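Local atomic coordinates of CD180 antigen (Mus musculus, PDB entry 3T6Q), a protein that may cooperate with MD-1 and TLR4 in the innate immune response of B-cells to bacterial lipopolysaccharide, leading to NF-kappa-B activation. Residues N25-T30 and T51-L56. Numbering follows the deposited sequence.
Sequences NEIPGT and TTFSRL
Ile27 to Gly29, in an irregular loop, run past the type I beta turn from Phe53 to Leu56, which is closed by the bond from Leu56 N to Phe53 O (3.0 Å). Two waters bridge the segments, one between backbones and one from backbone to the Arg55 side chain. One accepts from Ile27 N and donates to Thr52 O, 2.8 Å from each. The other donates to Ile27 O and accepts from Arg55 NE, at the edge of the guanidinium. Ile27 supplies the apolar part. Its CB is directed toward 51-56, and Ile27 and Leu56 meet tip to tip, with Ile27 CD1 3.7 Å from Leu56 CD1. Ile27 CG2, anti to the backbone N (CG1 at chi1 -72°), touches the same Leu56 methyl. The Phe53 ring has Thr52 CG2 over the centre of one face and also meets the ring of Phe77. Arg55, extended from CG to NE, spans the gap to the loop 25-30. Arg55 NH1 comes 2.8 Å from Pro28 O, near the guanidinium plane. Arg55 NH2 bonds to Leu31 O and Asn33 OD1. Leu56 CD2 lies against one guanidinium face, 3.8 Å above its plane. The bonds from NH2 and the water on NE would limit rotation of the guanidinium. The contact joins the LRRNT cap to the end of LRR 1, on the convex side of the leucine-rich-repeat solenoid, as in Toll-like receptors.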
ATOM      1  N   ASN A  25     -20.393  -6.189  14.393  1.00 30.85           N
ATOM      2  CA  ASN A  25     -19.296  -7.113  14.690  1.00 30.40           C
ATOM      3  C   ASN A  25     -19.647  -8.550  14.359  1.00 29.37           C
ATOM      4  O   ASN A  25     -18.810  -9.432  14.478  1.00 29.28           O
ATOM      5  CB  ASN A  25     -18.899  -7.047  16.165  1.00 39.18           C
ATOM      6  CG  ASN A  25     -18.458  -5.663  16.592  1.00 49.20           C
ATOM      7  OD1 ASN A  25     -17.628  -5.038  15.944  1.00 45.04           O
ATOM      8  ND2 ASN A  25     -18.995  -5.189  17.710  1.00 51.48           N
ATOM      9  N   GLU A  26     -20.860  -8.776  13.877  1.00 28.64           N
ATOM     10  CA  GLU A  26     -21.280 -10.122  13.471  1.00 36.01           C
ATOM     11  C   GLU A  26     -22.502  -9.978  12.592  1.00 30.68           C
ATOM     12  O   GLU A  26     -23.140  -8.925  12.573  1.00 30.82           O
ATOM     13  CB  GLU A  26     -21.631 -10.971  14.705  1.00 35.15           C
ATOM     14  CG  GLU A  26     -22.766 -10.385  15.532  1.00 46.19           C
ATOM     15  CD  GLU A  26     -23.061 -11.180  16.805  1.00 59.77           C
ATOM     16  OE1 GLU A  26     -24.244 -11.226  17.210  1.00 59.41           O
ATOM     17  OE2 GLU A  26     -22.121 -11.760  17.404  1.00 57.38           O
ATOM     18  N   ILE A  27     -22.870 -11.041  11.894  1.00 33.11           N
ATOM     19  CA  ILE A  27     -24.089 -11.000  11.090  1.00 35.94           C
ATOM     20  C   ILE A  27     -25.308 -10.983  12.012  1.00 35.64           C
ATOM     21  O   ILE A  27     -25.395 -11.809  12.904  1.00 38.38           O
ATOM     22  CB  ILE A  27     -24.140 -12.210  10.144  1.00 40.12           C
ATOM     23  CG1 ILE A  27     -23.113 -12.017   9.052  1.00 43.39           C
ATOM     24  CG2 ILE A  27     -25.528 -12.382   9.529  1.00 37.79           C
ATOM     25  CD1 ILE A  27     -22.758 -13.309   8.380  1.00 56.77           C
ATOM     26  N   PRO A  28     -26.239 -10.034  11.816  1.00 38.48           N
ATOM     27  CA  PRO A  28     -27.358  -9.962  12.750  1.00 40.97           C
ATOM     28  C   PRO A  28     -28.213 -11.230  12.751  1.00 47.28           C
ATOM     29  O   PRO A  28     -28.447 -11.847  11.700  1.00 44.72           O
ATOM     30  CB  PRO A  28     -28.157  -8.772  12.238  1.00 40.46           C
ATOM     31  CG  PRO A  28     -27.114  -7.890  11.628  1.00 41.75           C
ATOM     32  CD  PRO A  28     -26.195  -8.850  10.942  1.00 42.14           C
ATOM     33  N   GLY A  29     -28.655 -11.628  13.938  1.00 42.49           N
ATOM     34  CA  GLY A  29     -29.453 -12.840  14.073  1.00 41.53           C
ATOM     35  C   GLY A  29     -30.787 -12.710  13.367  1.00 42.17           C
ATOM     36  O   GLY A  29     -31.369 -13.705  12.975  1.00 43.78           O
ATOM     37  N   THR A  30     -31.261 -11.481  13.185  1.00 41.04           N
ATOM     38  CA  THR A  30     -32.525 -11.247  12.488  1.00 46.62           C
ATOM     39  C   THR A  30     -32.495 -11.405  10.958  1.00 46.05           C
ATOM     40  O   THR A  30     -33.546 -11.306  10.325  1.00 45.72           O
ATOM     41  CB  THR A  30     -33.108  -9.853  12.810  1.00 50.48           C
ATOM     42  OG1 THR A  30     -32.156  -8.839  12.472  1.00 58.08           O
ATOM     43  CG2 THR A  30     -33.471  -9.735  14.291  1.00 59.30           C
ATOM     44  N   THR A  51     -17.109 -19.676  11.611  1.00 27.29           N
ATOM     45  CA  THR A  51     -18.400 -19.394  12.234  1.00 28.58           C
ATOM     46  C   THR A  51     -19.092 -18.089  11.786  1.00 32.05           C
ATOM     47  O   THR A  51     -20.264 -17.837  12.120  1.00 28.17           O
ATOM     48  CB  THR A  51     -18.244 -19.324  13.760  1.00 33.04           C
ATOM     49  OG1 THR A  51     -17.148 -18.454  14.052  1.00 36.45           O
ATOM     50  CG2 THR A  51     -17.929 -20.721  14.337  1.00 31.28           C
ATOM     51  N   THR A  52     -18.381 -17.236  11.062  1.00 27.46           N
ATOM     52  CA  THR A  52     -18.909 -15.900  10.788  1.00 25.72           C
ATOM     53  C   THR A  52     -20.152 -15.917   9.892  1.00 22.51           C
ATOM     54  O   THR A  52     -21.139 -15.206  10.156  1.00 25.43           O
ATOM     55  CB  THR A  52     -17.826 -15.032  10.117  1.00 24.78           C
ATOM     56  OG1 THR A  52     -16.642 -15.070  10.934  1.00 23.09           O
ATOM     57  CG2 THR A  52     -18.352 -13.602   9.931  1.00 25.28           C
ATOM     58  N   PHE A  53     -20.112 -16.733   8.837  1.00 23.57           N
ATOM     59  CA  PHE A  53     -21.174 -16.682   7.802  1.00 25.87           C
ATOM     60  C   PHE A  53     -21.949 -18.018   7.667  1.00 31.01           C
ATOM     61  O   PHE A  53     -22.798 -18.158   6.775  1.00 26.01           O
ATOM     62  CB  PHE A  53     -20.547 -16.317   6.424  1.00 22.06           C
ATOM     63  CG  PHE A  53     -19.784 -14.987   6.406  1.00 24.70           C
ATOM     64  CD1 PHE A  53     -18.400 -14.972   6.210  1.00 28.16           C
ATOM     65  CD2 PHE A  53     -20.442 -13.769   6.563  1.00 25.74           C
ATOM     66  CE1 PHE A  53     -17.699 -13.773   6.208  1.00 24.82           C
ATOM     67  CE2 PHE A  53     -19.732 -12.538   6.563  1.00 23.78           C
ATOM     68  CZ  PHE A  53     -18.370 -12.552   6.382  1.00 23.98           C
ATOM     69  N   SER A  54     -21.637 -19.002   8.515  1.00 29.17           N
ATOM     70  CA  SER A  54     -22.037 -20.397   8.226  1.00 34.29           C
ATOM     71  C   SER A  54     -23.546 -20.647   8.084  1.00 32.17           C
ATOM     72  O   SER A  54     -23.931 -21.575   7.383  1.00 32.76           O
ATOM     73  CB  SER A  54     -21.398 -21.403   9.205  1.00 40.62           C
ATOM     74  OG  SER A  54     -21.777 -21.081  10.520  1.00 41.16           O
ATOM     75  N   ARG A  55     -24.406 -19.819   8.678  1.00 28.46           N
ATOM     76  CA  ARG A  55     -25.836 -20.062   8.475  1.00 31.65           C
ATOM     77  C   ARG A  55     -26.434 -19.483   7.172  1.00 34.70           C
ATOM     78  O   ARG A  55     -27.520 -19.893   6.755  1.00 28.84           O
ATOM     79  CB  ARG A  55     -26.644 -19.667   9.712  1.00 32.89           C
ATOM     80  CG  ARG A  55     -26.815 -18.193   9.881  1.00 38.50           C
ATOM     81  CD  ARG A  55     -27.762 -17.940  11.026  1.00 41.58           C
ATOM     82  NE  ARG A  55     -27.929 -16.518  11.227  1.00 38.75           N
ATOM     83  CZ  ARG A  55     -28.844 -15.787  10.615  1.00 40.03           C
ATOM     84  NH1 ARG A  55     -28.911 -14.490  10.863  1.00 38.64           N
ATOM     85  NH2 ARG A  55     -29.686 -16.357   9.764  1.00 34.51           N
ATOM     86  N   LEU A  56     -25.712 -18.560   6.513  1.00 30.66           N
ATOM     87  CA  LEU A  56     -26.184 -17.903   5.281  1.00 32.20           C
ATOM     88  C   LEU A  56     -25.800 -18.740   4.042  1.00 33.57           C
ATOM     89  O   LEU A  56     -24.910 -18.389   3.231  1.00 29.43           O
ATOM     90  CB  LEU A  56     -25.664 -16.445   5.199  1.00 28.52           C
ATOM     91  CG  LEU A  56     -26.076 -15.574   6.379  1.00 32.31           C
ATOM     92  CD1 LEU A  56     -25.615 -14.123   6.191  1.00 29.47           C
ATOM     93  CD2 LEU A  56     -27.586 -15.617   6.657  1.00 29.85           C
TER
HETATM   94  O   HOH W   1     -21.416 -13.346  12.288  1.00 35.00           O
HETATM   95  O   HOH W   2     -26.088 -14.649  12.393  1.00 50.44           O